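Local coordinates for protein membrane-bound lytic murein transglycosylase A (Burkholderia pseudomallei, PDB 6QK4) that probably cleaves the glycosidic bond between N-acetylmuramic acid and N-acetylglucosamine in peptidoglycan, leaving a 1,6-anhydro end on the muramic acid, at residues Val28-Val33 and Trp342-Asn347; Pro139-Leu144 and Glu163-Gln168. All coordinates share one frame; numbering follows the deposited sequence.

Contact 1: Val28-Val33 and Trp342-Asn347; sequences VAWQQV and WLLFPN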
loop_
_atom_site.group_PDB
_atom_site.type_symbol
_atom_site.label_atom_id
_atom_site.label_comp_id
_atom_site.label_asym_id
_atom_site.label_seq_id
_atom_site.Cartn_x
_atom_site.Cartn_y
_atom_site.Cartn_z
ATOM N N VAL A 28 -8.505 -11.457 25.614
ATOM C CA VAL A 28 -9.317 -10.434 26.270
ATOM C C VAL A 28 -10.754 -10.563 25.766
ATOM O O VAL A 28 -11.043 -11.262 24.805
ATOM C CB VAL A 28 -8.774 -9.018 26.036
ATOM C CG1 VAL A 28 -7.325 -8.881 26.492
ATOM C CG2 VAL A 28 -8.870 -8.682 24.511
ATOM N N ALA A 29 -11.695 -9.912 26.480
ATOM C CA ALA A 29 -13.054 -9.897 25.979
ATOM C C ALA A 29 -13.170 -8.864 24.858
ATOM O O ALA A 29 -12.389 -7.913 24.789
ATOM C CB ALA A 29 -14.046 -9.510 27.099
ATOM N N TRP A 30 -14.161 -9.035 23.985
ATOM C CA TRP A 30 -14.361 -8.008 22.976
ATOM C C TRP A 30 -14.602 -6.632 23.614
ATOM O O TRP A 30 -14.218 -5.615 23.067
ATOM C CB TRP A 30 -15.505 -8.411 22.031
ATOM C CG TRP A 30 -15.047 -9.410 21.014
ATOM C CD1 TRP A 30 -15.247 -10.757 21.005
ATOM C CD2 TRP A 30 -14.256 -9.107 19.860
ATOM N NE1 TRP A 30 -14.652 -11.312 19.875
ATOM C CE2 TRP A 30 -14.046 -10.310 19.164
ATOM C CE3 TRP A 30 -13.747 -7.928 19.333
ATOM C CZ2 TRP A 30 -13.295 -10.376 17.972
ATOM C CZ3 TRP A 30 -12.986 -7.994 18.152
ATOM C CH2 TRP A 30 -12.797 -9.212 17.485
ATOM N N GLN A 31 -15.221 -6.596 24.803
ATOM C CA GLN A 31 -15.438 -5.343 25.501
ATOM C C GLN A 31 -14.130 -4.681 25.936
ATOM O O GLN A 31 -14.129 -3.497 26.296
ATOM C CB GLN A 31 -16.339 -5.645 26.737
ATOM C CG GLN A 31 -16.728 -4.435 27.636
ATOM C CD GLN A 31 -15.681 -4.098 28.765
ATOM O OE1 GLN A 31 -14.735 -4.868 29.012
ATOM N NE2 GLN A 31 -15.867 -2.946 29.447
ATOM N N GLN A 32 -13.003 -5.414 25.919
ATOM C CA GLN A 32 -11.704 -4.840 26.230
ATOM C C GLN A 32 -10.918 -4.411 25.001
ATOM O O GLN A 32 -9.821 -3.848 25.171
ATOM C CB GLN A 32 -10.845 -5.806 27.033
ATOM C CG GLN A 32 -11.500 -6.051 28.410
ATOM C CD GLN A 32 -10.854 -7.129 29.117
ATOM O OE1 GLN A 32 -11.093 -8.299 28.833
ATOM N NE2 GLN A 32 -9.997 -6.770 30.091
ATOM N N VAL A 33 -11.482 -4.567 23.798
ATOM C CA VAL A 33 -10.772 -4.002 22.625
ATOM C C VAL A 33 -11.215 -2.555 22.449
ATOM O O VAL A 33 -12.343 -2.284 22.012
ATOM C CB VAL A 33 -11.041 -4.866 21.385
ATOM C CG1 VAL A 33 -10.339 -4.284 20.066
ATOM C CG2 VAL A 33 -10.634 -6.298 21.647
ATOM N N TRP A 342 -4.522 -6.377 18.252
ATOM C CA TRP A 342 -5.056 -7.629 18.779
ATOM C C TRP A 342 -5.153 -8.628 17.639
ATOM O O TRP A 342 -5.721 -8.307 16.581
ATOM C CB TRP A 342 -6.471 -7.429 19.366
ATOM C CG TRP A 342 -6.468 -6.482 20.563
ATOM C CD1 TRP A 342 -6.611 -6.852 21.875
ATOM C CD2 TRP A 342 -6.258 -5.037 20.570
ATOM N NE1 TRP A 342 -6.518 -5.707 22.705
ATOM C CE2 TRP A 342 -6.256 -4.617 21.920
ATOM C CE3 TRP A 342 -6.009 -4.082 19.557
ATOM C CZ2 TRP A 342 -6.121 -3.256 22.298
ATOM C CZ3 TRP A 342 -5.803 -2.709 19.944
ATOM C CH2 TRP A 342 -5.881 -2.331 21.313
ATOM N N LEU A 343 -4.638 -9.848 17.851
ATOM C CA LEU A 343 -4.780 -10.915 16.859
ATOM C C LEU A 343 -6.041 -11.712 17.161
ATOM O O LEU A 343 -6.323 -12.025 18.325
ATOM C CB LEU A 343 -3.565 -11.839 16.910
ATOM C CG LEU A 343 -2.172 -11.239 16.750
ATOM C CD1 LEU A 343 -1.156 -12.321 16.354
ATOM C CD2 LEU A 343 -2.094 -10.194 15.702
ATOM N N LEU A 344 -6.821 -12.003 16.144
ATOM C CA LEU A 344 -8.002 -12.837 16.330
ATOM C C LEU A 344 -7.655 -14.292 16.003
ATOM O O LEU A 344 -7.001 -14.558 15.003
ATOM C CB LEU A 344 -9.138 -12.417 15.403
ATOM C CG LEU A 344 -9.916 -11.127 15.738
ATOM C CD1 LEU A 344 -9.064 -9.950 15.739
ATOM C CD2 LEU A 344 -10.983 -10.974 14.739
ATOM N N PHE A 345 -8.167 -15.226 16.819
ATOM C CA PHE A 345 -7.999 -16.649 16.496
ATOM C C PHE A 345 -9.377 -17.276 16.507
ATOM O O PHE A 345 -10.169 -16.963 17.394
ATOM C CB PHE A 345 -7.098 -17.352 17.512
ATOM C CG PHE A 345 -5.669 -16.965 17.352
ATOM C CD1 PHE A 345 -4.873 -17.602 16.407
ATOM C CD2 PHE A 345 -5.137 -15.908 18.093
ATOM C CE1 PHE A 345 -3.549 -17.204 16.196
ATOM C CE2 PHE A 345 -3.840 -15.494 17.908
ATOM C CZ PHE A 345 -3.020 -16.124 16.952
ATOM N N PRO A 346 -9.687 -18.184 15.588
ATOM C CA PRO A 346 -11.052 -18.747 15.569
ATOM C C PRO A 346 -11.325 -19.645 16.764
ATOM O O PRO A 346 -10.458 -20.406 17.187
ATOM C CB PRO A 346 -11.098 -19.551 14.276
ATOM C CG PRO A 346 -9.734 -19.681 13.828
ATOM C CD PRO A 346 -8.951 -18.504 14.358
ATOM N N ASN A 347 -12.543 -19.536 17.291
ATOM C CA ASN A 347 -12.928 -20.335 18.463
ATOM C C ASN A 347 -12.882 -21.820 18.157
ATOM O O ASN A 347 -12.358 -22.599 18.967
ATOM C CB ASN A 347 -14.320 -19.922 18.957
ATOM C CG ASN A 347 -14.317 -18.544 19.531
ATOM O OD1 ASN A 347 -13.271 -18.070 19.991
ATOM N ND2 ASN A 347 -15.467 -17.870 19.518
HETATM O O HOH W 1 -6.748 -5.167 25.467
#
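The last strand of the double-psi beta-barrel-like domain of this MltA-type transglycosylase, 336-346, is covered here by the loop 28-33, which holds the 3-10 turn 30-32 and lays V28, W30 and V33 against W342 and L344. V33 lies over one face of the W342 indole: its CG2 sits 4.2 Å from the centroid of the five-membered ring, 17° off the normal, a CH-pi contact, while CG1 rests above the same face. With CG1 anti to the backbone N (chi1 178°), the valine fork can lay both methyls on the flat ring. V28 approaches W342 obliquely, its CG2 lying 3.9 Å from CD1. Farther along the strand L344 pushes CD2 against the in-plane edge of the W30 indole, 3.7 Å from CH2. The polar N-H of the same indole, NE1, donates to F87 O on strand 87-92. W342 NE1 donates to an in-plane water at 2.8 Å, which reaches Q32 O only weakly. Within the loop, A29 N donates to Q32 OE1 at 2.9 Å, nearly straight at 170°. W342 thus offers a broad face for valine methyls and W30 its hydrocarbon edge for L344; the direct contact is apolar and depends on surface fit, while both indole N-H groups find polar partners outside it.

Contact 2: Pro139-Leu144 and Glu163-Gln168; sequences PARAQL and EAFFLQ
R141, in the first turn of helix 141-147, reaches across to F165 and Q168 on helix 161-170. From CB its chain runs out through CG and CD, with CG anti to the backbone N, and then bends at chi3 to bring the guanidinium to the neighbouring helix. NE turns to the carbonyl of N236. CZ lies 3.9 Å from F165 CD2, which stands over one face of the guanidinium near its rim, the two planes inclined at 41°. Both terminal nitrogens grip a single atom, Q168 OE1, at the guanidinium edge: NH1 at 3.2 Å, in the amide plane and on a lone pair, and NH2 at 3.0 Å, well above that plane. The N-H...O angles of 143° and 153° show the bend that such sharing imposes. NH2 also bonds to R238 O, so the buried guanidinium has oxygen partners at NE, NH1 and NH2, with the F165 ring over one face. Arginine suits the place because it can donate in several directions from one flat group, and glutamine because it accepts through OE1 while NE2 donates to V240 O. Within the MltA-specific insert domain, R141 and Q168 therefore join two helices to the chain that leads from helix 229-234 into strand 240-244.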
loop_
_atom_site.group_PDB
_atom_site.type_symbol
_atom_site.label_atom_id
_atom_site.label_comp_id
_atom_site.label_asym_id
_atom_site.label_seq_id
_atom_site.Cartn_x
_atom_site.Cartn_y
_atom_site.Cartn_z
ATOM N N PRO A 139 24.150 6.767 -17.538
ATOM C CA PRO A 139 24.143 8.143 -17.046
ATOM C C PRO A 139 22.835 8.482 -16.351
ATOM O O PRO A 139 21.847 7.757 -16.423
ATOM C CB PRO A 139 24.311 8.975 -18.317
ATOM C CG PRO A 139 23.709 8.115 -19.398
ATOM C CD PRO A 139 24.087 6.703 -19.008
ATOM N N ALA A 140 22.867 9.637 -15.684
ATOM C CA ALA A 140 21.695 10.281 -15.093
ATOM C C ALA A 140 20.519 10.362 -16.072
ATOM O O ALA A 140 20.701 10.479 -17.286
ATOM C CB ALA A 140 22.078 11.690 -14.647
ATOM N N ARG A 141 19.299 10.382 -15.500
ATOM C CA ARG A 141 18.047 10.530 -16.252
ATOM C C ARG A 141 18.115 11.551 -17.384
ATOM O O ARG A 141 17.693 11.284 -18.519
ATOM C CB ARG A 141 16.915 10.886 -15.243
ATOM C CG ARG A 141 15.657 11.634 -15.820
ATOM C CD ARG A 141 14.643 12.145 -14.722
ATOM N NE ARG A 141 14.362 11.092 -13.668
ATOM C CZ ARG A 141 13.290 10.274 -13.660
ATOM N NH1 ARG A 141 12.356 10.387 -14.602
ATOM N NH2 ARG A 141 13.141 9.340 -12.712
ATOM N N ALA A 142 18.680 12.723 -17.109
ATOM C CA ALA A 142 18.577 13.791 -18.081
ATOM C C ALA A 142 19.352 13.448 -19.340
ATOM O O ALA A 142 18.918 13.801 -20.438
ATOM C CB ALA A 142 19.076 15.093 -17.468
ATOM N N GLN A 143 20.464 12.722 -19.195
ATOM C CA GLN A 143 21.283 12.378 -20.354
ATOM C C GLN A 143 20.807 11.080 -20.976
ATOM O O GLN A 143 20.845 10.937 -22.196
ATOM C CB GLN A 143 22.752 12.266 -19.961
ATOM C CG GLN A 143 23.455 13.656 -19.853
ATOM C CD GLN A 143 22.838 14.581 -18.811
ATOM O OE1 GLN A 143 22.431 15.718 -19.126
ATOM N NE2 GLN A 143 22.801 14.127 -17.552
ATOM N N LEU A 144 20.346 10.142 -20.139
ATOM C CA LEU A 144 19.720 8.935 -20.650
ATOM C C LEU A 144 18.578 9.276 -21.607
ATOM O O LEU A 144 18.489 8.721 -22.716
ATOM C CB LEU A 144 19.217 8.103 -19.463
ATOM C CG LEU A 144 18.754 6.698 -19.707
ATOM C CD1 LEU A 144 19.864 5.897 -20.303
ATOM C CD2 LEU A 144 18.369 6.162 -18.331
ATOM N N GLU A 163 2.831 11.259 -12.609
ATOM C CA GLU A 163 2.473 9.883 -12.269
ATOM C C GLU A 163 3.532 8.877 -12.715
ATOM O O GLU A 163 3.805 7.912 -11.996
ATOM C CB GLU A 163 1.122 9.516 -12.871
ATOM C CG GLU A 163 0.007 10.417 -12.388
ATOM C CD GLU A 163 -1.373 10.051 -12.917
ATOM O OE1 GLU A 163 -1.592 8.901 -13.321
ATOM O OE2 GLU A 163 -2.257 10.946 -12.901
ATOM N N ALA A 164 4.088 9.042 -13.925
ATOM C CA ALA A 164 5.144 8.146 -14.385
ATOM C C ALA A 164 6.342 8.190 -13.441
ATOM O O ALA A 164 6.917 7.157 -13.088
ATOM C CB ALA A 164 5.585 8.551 -15.808
ATOM N N PHE A 165 6.729 9.393 -13.043
ATOM C CA PHE A 165 7.824 9.587 -12.107
ATOM C C PHE A 165 7.572 8.857 -10.803
ATOM O O PHE A 165 8.470 8.206 -10.264
ATOM C CB PHE A 165 7.979 11.079 -11.856
ATOM C CG PHE A 165 9.125 11.437 -10.985
ATOM C CD1 PHE A 165 8.987 11.447 -9.586
ATOM C CD2 PHE A 165 10.358 11.806 -11.565
ATOM C CE1 PHE A 165 10.060 11.822 -8.753
ATOM C CE2 PHE A 165 11.449 12.210 -10.739
ATOM C CZ PHE A 165 11.289 12.218 -9.350
ATOM N N PHE A 166 6.371 8.994 -10.242
ATOM C CA PHE A 166 6.120 8.308 -8.966
ATOM C C PHE A 166 5.878 6.828 -9.113
ATOM O O PHE A 166 6.108 6.087 -8.152
ATOM C CB PHE A 166 4.966 8.992 -8.224
ATOM C CG PHE A 166 5.415 10.297 -7.611
ATOM C CD1 PHE A 166 6.368 10.295 -6.594
ATOM C CD2 PHE A 166 4.996 11.506 -8.116
ATOM C CE1 PHE A 166 6.842 11.474 -6.070
ATOM C CE2 PHE A 166 5.453 12.695 -7.579
ATOM C CZ PHE A 166 6.380 12.687 -6.568
ATOM N N LEU A 167 5.506 6.362 -10.308
ATOM C CA LEU A 167 5.503 4.926 -10.525
ATOM C C LEU A 167 6.925 4.395 -10.491
ATOM O O LEU A 167 7.170 3.312 -9.952
ATOM C CB LEU A 167 4.820 4.604 -11.858
ATOM C CG LEU A 167 4.914 3.195 -12.399
ATOM C CD1 LEU A 167 4.037 2.336 -11.506
ATOM C CD2 LEU A 167 4.374 3.111 -13.778
ATOM N N GLN A 168 7.876 5.146 -11.081
ATOM C CA GLN A 168 9.284 4.780 -10.948
ATOM C C GLN A 168 9.734 4.721 -9.494
ATOM O O GLN A 168 10.500 3.831 -9.133
ATOM C CB GLN A 168 10.174 5.754 -11.712
ATOM C CG GLN A 168 10.152 5.530 -13.181
ATOM C CD GLN A 168 10.912 6.614 -13.906
ATOM O OE1 GLN A 168 10.715 7.802 -13.670
ATOM N NE2 GLN A 168 11.754 6.199 -14.825
#

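How the contacts relate
From the N terminus, the chain passes through strand 25-27 into the loop at 28-33, whose partner is the last strand, 336-346; contact 1 thus closes a loop of some three hundred residues and brings a loop near the N terminus against the last strand. Contact 2 is nested wholly inside that loop, and only 18 residues separate its two segments, among them strand 154-158. The two do not touch: their centres are 47 Å apart, on opposite sides of the chain's centre. One joins the loop after strand 25-27 to strand 336-346 on the barrel side, the other joins two helices of the insert.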